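Haloacid dehalogenase-like hydrolase (Bacteroides thetaiotaomicron, PDB 2RBK) probably acts as a magnesium-dependent phosphatase of the haloacid dehalogenase superfamily, here holding a vanadate-like group and a magnesium ion in its active site. Local coordinates at residues T2-F7 / K38-T43; E204-F209 / R220-G225; N214-L219 / K236-Y241. All blocks are in the same frame, centred on the assembly; numbering follows the deposited sequence. Where two conformers were deposited one is given.

Contact 1: T2-F7 / K38-T43. With VN4 (oxido(dioxo)vanadium), chain C.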
loop_
_atom_site.group_PDB
_atom_site.type_symbol
_atom_site.label_atom_id
_atom_site.label_comp_id
_atom_site.label_asym_id
_atom_site.label_seq_id
_atom_site.Cartn_x
_atom_site.Cartn_y
_atom_site.Cartn_z
ATOM N N THR A 2 1.793 15.898 -16.340
ATOM C CA THR A 2 2.134 14.757 -15.490
ATOM C C THR A 2 3.378 14.024 -15.950
ATOM O O THR A 2 3.519 13.702 -17.126
ATOM C CB THR A 2 0.950 13.786 -15.439
ATOM O OG1 THR A 2 -0.248 14.451 -14.998
ATOM C CG2 THR A 2 1.171 12.654 -14.448
ATOM N N LYS A 3 4.258 13.737 -15.025
ATOM C CA LYS A 3 5.505 13.013 -15.236
ATOM C C LYS A 3 5.553 11.709 -14.451
ATOM O O LYS A 3 6.309 10.823 -14.849
ATOM C CB LYS A 3 6.705 13.860 -14.886
ATOM C CG LYS A 3 6.897 15.047 -15.825
ATOM C CD LYS A 3 8.219 15.802 -15.621
ATOM C CE LYS A 3 8.725 16.537 -16.860
ATOM N NZ LYS A 3 10.032 17.233 -16.616
ATOM N N ALA A 4 4.832 11.577 -13.362
ATOM C CA ALA A 4 4.939 10.432 -12.459
ATOM C C ALA A 4 3.537 9.959 -12.078
ATOM O O ALA A 4 2.716 10.779 -11.653
ATOM C CB ALA A 4 5.721 10.780 -11.224
ATOM N N LEU A 5 3.299 8.680 -12.243
ATOM C CA LEU A 5 2.040 8.008 -11.869
ATOM C C LEU A 5 2.306 7.122 -10.669
ATOM O O LEU A 5 3.290 6.366 -10.660
ATOM C CB LEU A 5 1.564 7.134 -13.005
ATOM C CG LEU A 5 1.435 7.794 -14.401
ATOM C CD1 LEU A 5 0.937 6.785 -15.397
ATOM C CD2 LEU A 5 0.545 9.029 -14.345
ATOM N N PHE A 6 1.431 7.165 -9.670
ATOM C CA PHE A 6 1.537 6.376 -8.477
ATOM C C PHE A 6 0.286 5.521 -8.314
ATOM O O PHE A 6 -0.795 6.071 -8.140
ATOM C CB PHE A 6 1.689 7.265 -7.231
ATOM C CG PHE A 6 2.974 8.052 -7.292
ATOM C CD1 PHE A 6 3.071 9.315 -7.856
ATOM C CD2 PHE A 6 4.144 7.480 -6.772
ATOM C CE1 PHE A 6 4.269 9.976 -7.919
ATOM C CE2 PHE A 6 5.357 8.144 -6.842
ATOM C CZ PHE A 6 5.402 9.405 -7.400
ATOM N N PHE A 7 0.460 4.210 -8.384
ATOM C CA PHE A 7 -0.667 3.269 -8.351
ATOM C C PHE A 7 -0.649 2.438 -7.072
ATOM O O PHE A 7 0.291 1.683 -6.823
ATOM C CB PHE A 7 -0.601 2.302 -9.502
ATOM C CG PHE A 7 -0.773 2.928 -10.853
ATOM C CD1 PHE A 7 0.301 3.260 -11.640
ATOM C CD2 PHE A 7 -2.054 3.215 -11.348
ATOM C CE1 PHE A 7 0.134 3.829 -12.893
ATOM C CE2 PHE A 7 -2.206 3.798 -12.590
ATOM C CZ PHE A 7 -1.119 4.103 -13.369
ATOM N N LYS A 38 6.848 8.028 -15.784
ATOM C CA LYS A 38 7.405 7.142 -14.788
ATOM C C LYS A 38 6.219 6.520 -14.028
ATOM O O LYS A 38 5.285 7.207 -13.646
ATOM C CB LYS A 38 8.352 7.854 -13.848
ATOM C CG LYS A 38 9.507 8.522 -14.528
ATOM C CD LYS A 38 10.289 7.747 -15.502
ATOM C CE LYS A 38 11.526 8.515 -15.925
ATOM N NZ LYS A 38 12.213 7.850 -16.996
ATOM N N ILE A 39 6.301 5.198 -13.823
ATOM C CA ILE A 39 5.217 4.425 -13.260
ATOM C C ILE A 39 5.667 3.780 -11.957
ATOM O O ILE A 39 6.654 3.012 -11.937
ATOM C CB ILE A 39 4.771 3.339 -14.254
ATOM C CG1 ILE A 39 4.212 3.973 -15.535
ATOM C CG2 ILE A 39 3.811 2.365 -13.586
ATOM C CD1 ILE A 39 3.918 3.013 -16.639
ATOM N N PHE A 40 5.023 4.139 -10.869
ATOM C CA PHE A 40 5.424 3.707 -9.540
ATOM C C PHE A 40 4.287 2.988 -8.880
ATOM O O PHE A 40 3.096 3.312 -9.004
ATOM C CB PHE A 40 5.790 4.919 -8.691
ATOM C CG PHE A 40 6.926 5.707 -9.304
ATOM C CD1 PHE A 40 6.713 6.930 -9.905
ATOM C CD2 PHE A 40 8.196 5.147 -9.306
ATOM C CE1 PHE A 40 7.811 7.598 -10.480
ATOM C CE2 PHE A 40 9.276 5.811 -9.885
ATOM C CZ PHE A 40 9.065 7.031 -10.502
ATOM N N ILE A 41 4.649 1.979 -8.096
ATOM C CA ILE A 41 3.746 1.280 -7.189
ATOM C C ILE A 41 3.731 1.966 -5.857
ATOM O O ILE A 41 4.801 2.390 -5.391
ATOM C CB ILE A 41 4.204 -0.188 -7.068
ATOM C CG1 ILE A 41 4.135 -0.893 -8.436
ATOM C CG2 ILE A 41 3.439 -0.942 -5.992
ATOM C CD1 ILE A 41 2.759 -0.924 -9.041
ATOM N N ALA A 42 2.560 2.118 -5.240
ATOM C CA ALA A 42 2.437 2.730 -3.914
ATOM C C ALA A 42 1.473 1.855 -3.140
ATOM O O ALA A 42 0.254 1.991 -3.271
ATOM C CB ALA A 42 2.018 4.174 -4.000
ATOM N N THR A 43 2.027 0.963 -2.284
ATOM C CA THR A 43 1.258 -0.085 -1.640
ATOM C C THR A 43 1.570 -0.189 -0.161
ATOM O O THR A 43 2.663 0.087 0.310
ATOM C CB THR A 43 1.504 -1.421 -2.379
ATOM O OG1 THR A 43 0.711 -2.465 -1.821
ATOM C CG2 THR A 43 2.958 -1.876 -2.285
HETATM V V VN4 C . -2.827 -1.284 -1.624
HETATM O O1 VN4 C . -1.861 -2.072 -2.726
HETATM O O2 VN4 C . -4.570 -1.530 -1.621
HETATM O O3 VN4 C . -2.251 -0.658 0.003
HETATM O O HOH W 1 -2.434 -3.086 -0.569
#
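F6 and F40 sit side by side on one face of the sheet and point the same way, their ring planes 22° apart but slid so far past each other that the centroids are 5.1 Å apart. The overlap is therefore slight: F40 CD1 lies over one face of the F6 ring, 3.6 Å from F6 CE2, and F40 CB bulges against F6 CD2. The small bump of the A4 methyl abuts the F40 ring edge-on, in its plane, A4 CB 3.9 Å from F40 CE1. I192, I195 and I196 of helix 188-199 pack against this aromatic patch. The backbones beneath are neighbouring parallel strands of the Rossmann-like HAD core, joined through helix 23-34 as a beta-alpha-beta unit, and five hydrogen bonds run in ladder fashion from K38 N to K3 O as far as A42 N to F7 O, 2.8 Å. On the other face F7 and I39 meet at a slant: I39 CG2, anti to the backbone N, juts against F7 CD1 and CE1, 4.0 Å from CE1, while L5 CD1 fits more loosely against I39 CG1 at 4.3 Å. Past the strand end, T43 swings OG1 anti to its own N (chi1 -177°) and donates to O1 of the vanadium group at 2.8 Å; R45 N also bonds to this hydroxyl.

Contact 2: E204-F209 / R220-G225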
loop_
_atom_site.group_PDB
_atom_site.type_symbol
_atom_site.label_atom_id
_atom_site.label_comp_id
_atom_site.label_asym_id
_atom_site.label_seq_id
_atom_site.Cartn_x
_atom_site.Cartn_y
_atom_site.Cartn_z
ATOM N N GLU A 204 3.884 19.032 -8.502
ATOM C CA GLU A 204 2.847 19.503 -9.411
ATOM C C GLU A 204 2.774 18.665 -10.673
ATOM O O GLU A 204 1.848 18.865 -11.496
ATOM C CB GLU A 204 3.122 21.000 -9.696
ATOM C CG GLU A 204 3.062 21.983 -8.553
ATOM C CD GLU A 204 3.922 21.741 -7.316
ATOM O OE1 GLU A 204 5.138 21.514 -7.631
ATOM O OE2 GLU A 204 3.261 21.654 -6.175
ATOM N N GLU A 205 3.665 17.698 -10.870
ATOM C CA GLU A 205 3.744 16.803 -12.021
ATOM C C GLU A 205 3.359 15.377 -11.668
ATOM O O GLU A 205 3.715 14.430 -12.379
ATOM C CB GLU A 205 5.160 16.867 -12.597
ATOM C CG GLU A 205 5.612 18.228 -13.075
ATOM C CD GLU A 205 7.113 18.347 -13.369
ATOM O OE1 GLU A 205 7.442 19.102 -14.320
ATOM O OE2 GLU A 205 8.031 17.738 -12.695
ATOM N N THR A 206 2.646 15.166 -10.547
ATOM C CA THR A 206 2.302 13.835 -10.067
ATOM C C THR A 206 0.816 13.529 -10.217
ATOM O O THR A 206 -0.035 14.428 -10.129
ATOM C CB THR A 206 2.692 13.667 -8.594
ATOM O OG1 THR A 206 1.991 14.587 -7.758
ATOM C CG2 THR A 206 4.197 13.845 -8.416
ATOM N N MET A 207 0.504 12.251 -10.350
ATOM C CA MET A 207 -0.859 11.752 -10.368
ATOM C C MET A 207 -0.887 10.457 -9.569
ATOM O O MET A 207 -0.029 9.585 -9.777
ATOM C CB MET A 207 -1.311 11.495 -11.802
ATOM C CG MET A 207 -2.772 11.040 -11.946
ATOM S SD MET A 207 -3.287 10.844 -13.658
ATOM C CE MET A 207 -3.421 12.566 -14.142
ATOM N N SER A 208 -1.877 10.301 -8.707
ATOM C CA SER A 208 -2.016 9.090 -7.895
ATOM C C SER A 208 -3.385 8.454 -8.151
ATOM O O SER A 208 -4.346 9.126 -8.559
ATOM C CB SER A 208 -1.828 9.411 -6.420
ATOM O OG SER A 208 -2.832 10.300 -5.989
ATOM N N PHE A 209 -3.460 7.143 -7.895
ATOM C CA PHE A 209 -4.610 6.309 -8.133
ATOM C C PHE A 209 -4.828 5.411 -6.933
ATOM O O PHE A 209 -3.892 4.704 -6.545
ATOM C CB PHE A 209 -4.429 5.437 -9.372
ATOM C CG PHE A 209 -4.143 6.172 -10.664
ATOM C CD1 PHE A 209 -2.882 6.683 -10.930
ATOM C CD2 PHE A 209 -5.118 6.323 -11.631
ATOM C CE1 PHE A 209 -2.603 7.311 -12.114
ATOM C CE2 PHE A 209 -4.842 6.978 -12.823
ATOM C CZ PHE A 209 -3.580 7.468 -13.082
ATOM N N ARG A 220 -4.780 13.296 -1.914
ATOM C CA ARG A 220 -4.771 14.719 -1.616
ATOM C C ARG A 220 -3.445 15.351 -2.013
ATOM O O ARG A 220 -3.400 16.501 -2.443
ATOM C CB ARG A 220 -5.113 14.941 -0.138
ATOM C CG ARG A 220 -6.556 14.642 0.203
ATOM C CD ARG A 220 -6.996 15.174 1.563
ATOM N NE ARG A 220 -8.384 14.819 1.850
ATOM C CZ ARG A 220 -9.508 15.333 1.391
ATOM N NH1 ARG A 220 -9.406 16.357 0.525
ATOM N NH2 ARG A 220 -10.702 14.878 1.759
ATOM N N HIS A 221 -2.321 14.639 -1.829
ATOM C CA HIS A 221 -0.997 15.208 -1.987
ATOM C C HIS A 221 -0.545 15.306 -3.411
ATOM O O HIS A 221 0.116 16.306 -3.806
ATOM C CB HIS A 221 -0.015 14.381 -1.168
ATOM C CG HIS A 221 1.388 14.937 -1.092
ATOM N ND1 HIS A 221 1.636 16.178 -0.548
ATOM C CD2 HIS A 221 2.578 14.339 -1.436
ATOM C CE1 HIS A 221 2.971 16.326 -0.597
ATOM N NE2 HIS A 221 3.536 15.260 -1.096
ATOM N N ALA A 222 -0.810 14.297 -4.227
ATOM C CA ALA A 222 -0.472 14.361 -5.635
ATOM C C ALA A 222 -1.193 15.529 -6.298
ATOM O O ALA A 222 -2.238 15.988 -5.837
ATOM C CB ALA A 222 -0.831 13.060 -6.329
ATOM N N ALA A 223 -0.639 16.039 -7.415
ATOM C CA ALA A 223 -1.303 17.122 -8.106
ATOM C C ALA A 223 -2.715 16.737 -8.525
ATOM O O ALA A 223 -3.660 17.559 -8.448
ATOM C CB ALA A 223 -0.468 17.638 -9.272
ATOM N N ILE A 224 -2.871 15.522 -9.013
ATOM C CA ILE A 224 -4.147 14.970 -9.453
ATOM C C ILE A 224 -4.310 13.637 -8.757
ATOM O O ILE A 224 -3.451 12.753 -8.957
ATOM C CB ILE A 224 -4.249 14.846 -10.955
ATOM C CG1 ILE A 224 -4.084 16.207 -11.659
ATOM C CG2 ILE A 224 -5.571 14.161 -11.331
ATOM C CD1 ILE A 224 -3.871 16.118 -13.149
ATOM N N GLY A 225 -5.370 13.463 -8.008
ATOM C CA GLY A 225 -5.704 12.186 -7.371
ATOM C C GLY A 225 -6.934 11.556 -8.026
ATOM O O GLY A 225 -7.943 12.273 -8.219
#
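M207 and I224 cross at a slant on one face of the sheet: the methionine runs extended through SD and then bends at chi3 (-74°), which lays its CE methyl against the isoleucine, 3.7 Å from I224 CD1 and 3.9 Å from I224 CG2. F258 of helix 250-258 packs against both side chains. On the other face S208 OG lies 3.4 Å from A222 CB, a plain contact, while its hydrogen bond goes to M218 O. T206 brings OG1 to the turn after the helix, its chi1 of 62° setting the oxygen between N and carbonyl carbon, where A223 N donates to it at 3.0 Å. The same hydroxyl is also bonded to L203 O, just before its own strand. A223 CB lies against two carbonyl oxygens, T206 O and E204 O, 3.4 Å from the latter. Along the backbone, I224 N donates to T206 O and S208 N to I224 O at 2.9 Å, two rungs of a parallel pair. Strand 206-210, helix 216-221 and strand 224-227 thus form a compact beta-alpha-beta unit of the Rossmann-like HAD core, in which A222, the first residue to leave helical geometry, is one of the residues of a second magnesium site observed for this protein, without a bound ion at this chain here.

Contact 3: N214-L219 / K236-Y241. With VN4 (oxido(dioxo)vanadium), chain C.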
loop_
_atom_site.group_PDB
_atom_site.type_symbol
_atom_site.label_atom_id
_atom_site.label_comp_id
_atom_site.label_asym_id
_atom_site.label_seq_id
_atom_site.Cartn_x
_atom_site.Cartn_y
_atom_site.Cartn_z
ATOM N N ASN A 214 -6.049 4.104 3.031
ATOM C CA ASN A 214 -4.622 4.350 3.100
ATOM C C ASN A 214 -4.063 5.054 1.850
ATOM O O ASN A 214 -2.872 5.303 1.789
ATOM C CB ASN A 214 -3.815 3.080 3.377
ATOM C CG ASN A 214 -3.766 2.070 2.230
ATOM O OD1 ASN A 214 -4.746 2.036 1.467
ATOM N ND2 ASN A 214 -2.742 1.222 2.141
ATOM N N ASP A 215 -4.965 5.384 0.888
ATOM C CA ASP A 215 -4.618 6.160 -0.256
ATOM C C ASP A 215 -4.998 7.625 -0.103
ATOM O O ASP A 215 -4.619 8.433 -0.954
ATOM C CB ASP A 215 -5.323 5.610 -1.511
ATOM C CG ASP A 215 -4.944 4.178 -1.793
ATOM O OD1 ASP A 215 -3.693 3.916 -1.701
ATOM O OD2 ASP A 215 -5.824 3.373 -2.134
ATOM N N ILE A 216 -5.783 7.968 0.906
ATOM C CA ILE A 216 -6.299 9.336 0.991
ATOM C C ILE A 216 -5.176 10.357 1.022
ATOM O O ILE A 216 -5.263 11.380 0.341
ATOM C CB ILE A 216 -7.272 9.442 2.199
ATOM C CG1 ILE A 216 -8.580 8.757 1.840
ATOM C CG2 ILE A 216 -7.470 10.874 2.645
ATOM C CD1 ILE A 216 -9.565 8.603 3.018
ATOM N N SER A 217 -4.114 10.103 1.811
ATOM C CA SER A 217 -3.070 11.137 1.874
ATOM C C SER A 217 -2.420 11.307 0.511
ATOM O O SER A 217 -2.116 12.464 0.132
ATOM C CB SER A 217 -2.073 10.899 2.961
ATOM O OG SER A 217 -1.326 9.730 2.763
ATOM N N MET A 218 -2.179 10.258 -0.253
ATOM C CA MET A 218 -1.579 10.455 -1.584
ATOM C C MET A 218 -2.559 10.994 -2.615
ATOM O O MET A 218 -2.097 11.647 -3.570
ATOM C CB MET A 218 -0.854 9.211 -2.116
ATOM C CG MET A 218 -1.698 8.057 -2.586
ATOM S SD MET A 218 -0.670 6.919 -3.531
ATOM C CE MET A 218 -1.904 5.722 -4.051
ATOM N N LEU A 219 -3.850 10.740 -2.477
ATOM C CA LEU A 219 -4.873 11.321 -3.355
ATOM C C LEU A 219 -4.903 12.850 -3.162
ATOM O O LEU A 219 -5.075 13.580 -4.128
ATOM C CB LEU A 219 -6.225 10.700 -3.102
ATOM C CG LEU A 219 -6.352 9.258 -3.585
ATOM C CD1 LEU A 219 -7.609 8.564 -3.080
ATOM C CD2 LEU A 219 -6.321 9.157 -5.089
ATOM N N LYS A 236 -13.324 8.835 -2.368
ATOM C CA LYS A 236 -13.724 9.626 -3.535
ATOM C C LYS A 236 -13.608 11.112 -3.240
ATOM O O LYS A 236 -13.186 11.887 -4.094
ATOM C CB LYS A 236 -15.136 9.278 -3.937
ATOM C CG LYS A 236 -15.256 7.867 -4.501
ATOM C CD LYS A 236 -16.653 7.539 -4.985
ATOM C CE LYS A 236 -16.787 6.238 -5.628
ATOM N NZ LYS A 236 -18.184 5.958 -6.118
ATOM N N ALA A 237 -13.963 11.549 -2.035
ATOM C CA ALA A 237 -13.922 12.925 -1.688
ATOM C C ALA A 237 -12.508 13.467 -1.611
ATOM O O ALA A 237 -12.320 14.667 -1.842
ATOM C CB ALA A 237 -14.654 13.188 -0.372
ATOM N N ALA A 238 -11.530 12.637 -1.293
ATOM C CA ALA A 238 -10.124 13.020 -1.261
ATOM C C ALA A 238 -9.513 13.165 -2.660
ATOM O O ALA A 238 -8.444 13.785 -2.824
ATOM C CB ALA A 238 -9.309 11.995 -0.491
ATOM N N ALA A 239 -10.117 12.544 -3.631
ATOM C CA ALA A 239 -9.647 12.604 -5.013
ATOM C C ALA A 239 -10.182 13.844 -5.722
ATOM O O ALA A 239 -11.150 14.469 -5.379
ATOM C CB ALA A 239 -10.037 11.326 -5.718
ATOM N N ASP A 240 -9.473 14.187 -6.821
ATOM C CA ASP A 240 -9.933 15.212 -7.754
ATOM C C ASP A 240 -10.865 14.655 -8.802
ATOM O O ASP A 240 -11.660 15.424 -9.361
ATOM C CB ASP A 240 -8.719 15.860 -8.415
ATOM C CG ASP A 240 -7.759 16.415 -7.428
ATOM O OD1 ASP A 240 -8.190 17.310 -6.645
ATOM O OD2 ASP A 240 -6.626 15.934 -7.321
ATOM N N TYR A 241 -10.796 13.379 -9.092
ATOM C CA TYR A 241 -11.492 12.738 -10.164
ATOM C C TYR A 241 -11.895 11.326 -9.728
ATOM O O TYR A 241 -10.999 10.644 -9.204
ATOM C CB TYR A 241 -10.637 12.708 -11.428
ATOM C CG TYR A 241 -11.248 12.124 -12.656
ATOM C CD1 TYR A 241 -12.076 12.891 -13.457
ATOM C CD2 TYR A 241 -11.021 10.833 -13.027
ATOM C CE1 TYR A 241 -12.613 12.323 -14.570
ATOM C CE2 TYR A 241 -11.542 10.242 -14.179
ATOM C CZ TYR A 241 -12.361 11.015 -14.937
ATOM O OH TYR A 241 -12.909 10.492 -16.091
HETATM V V VN4 C . -2.827 -1.284 -1.624
HETATM O O1 VN4 C . -1.861 -2.072 -2.726
HETATM O O2 VN4 C . -4.570 -1.530 -1.621
HETATM O O3 VN4 C . -2.251 -0.658 0.003
HETATM O O HOH W 1 -2.434 -3.086 -0.569
#
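The backbones of 214-219 and 236-241 come close at the end of helix 233-238, I216 CA 5.8 Å from A238 CA and L219 CA 5.2 Å from A239 CA, and no hydrogen bond joins them. A238 supplies the central bump: its CB faces the other helix and lodges by the two branches of I216, 3.8 Å from CG2 and 4.1 Å from CG1. L219, one helical turn on, turns its CB toward the backbone of A238, 3.8 Å from A238 O, and its CG stands anti to the carbonyl carbon (chi1 -71°), carrying CD2 across to the methyl of A239, 4.3 Å from A239 CB. V235 also packs against L219, so the leucine is held by the body of helix 233-238 as well as its end. The small side chains of A238 and A239 are consistent with such a close approach. D240 follows in the loop and its carboxylate comes nearer L219, but OD2 is hydrogen-bonded to G225 N, which probably helps fix it. At the far end of 214-219, N214 has left the packing: its ND2 donates to O3 of the vanadium group at 2.9 Å, the bond fairly straight at 164°, and N69 OD1 is a second acceptor for the same nitrogen. D215, next to it, makes a salt bridge with K188. Segment 214-219 thus runs from N214, in the vanadium-group pocket of the HAD active site, to L219, which with D240 belongs to a second magnesium site observed for this protein, without a bound ion at this chain here.

Contact 1 comes first along the chain and closes before the other two open; contacts 2 and 3 alternate along the chain and share helix 216-221, with strand 224-227 leading on into helix 233-238. The centres of contacts 1 and 2 lie about 9 Å apart, as do those of 2 and 3, with about 14 Å between 1 and 3. Contacts 1 and 2 share one sheet through neighbouring strands 4-7 and 206-210, where F7 stacks on F209, while contact 3 joins helix 216-221 to the end of helix 233-238. M218 reaches from contact 3 to A42 of contact 1. At the C-terminal ends of the strands contacts 1 and 3 each send a residue to the same vanadium group, so the core frames the active site.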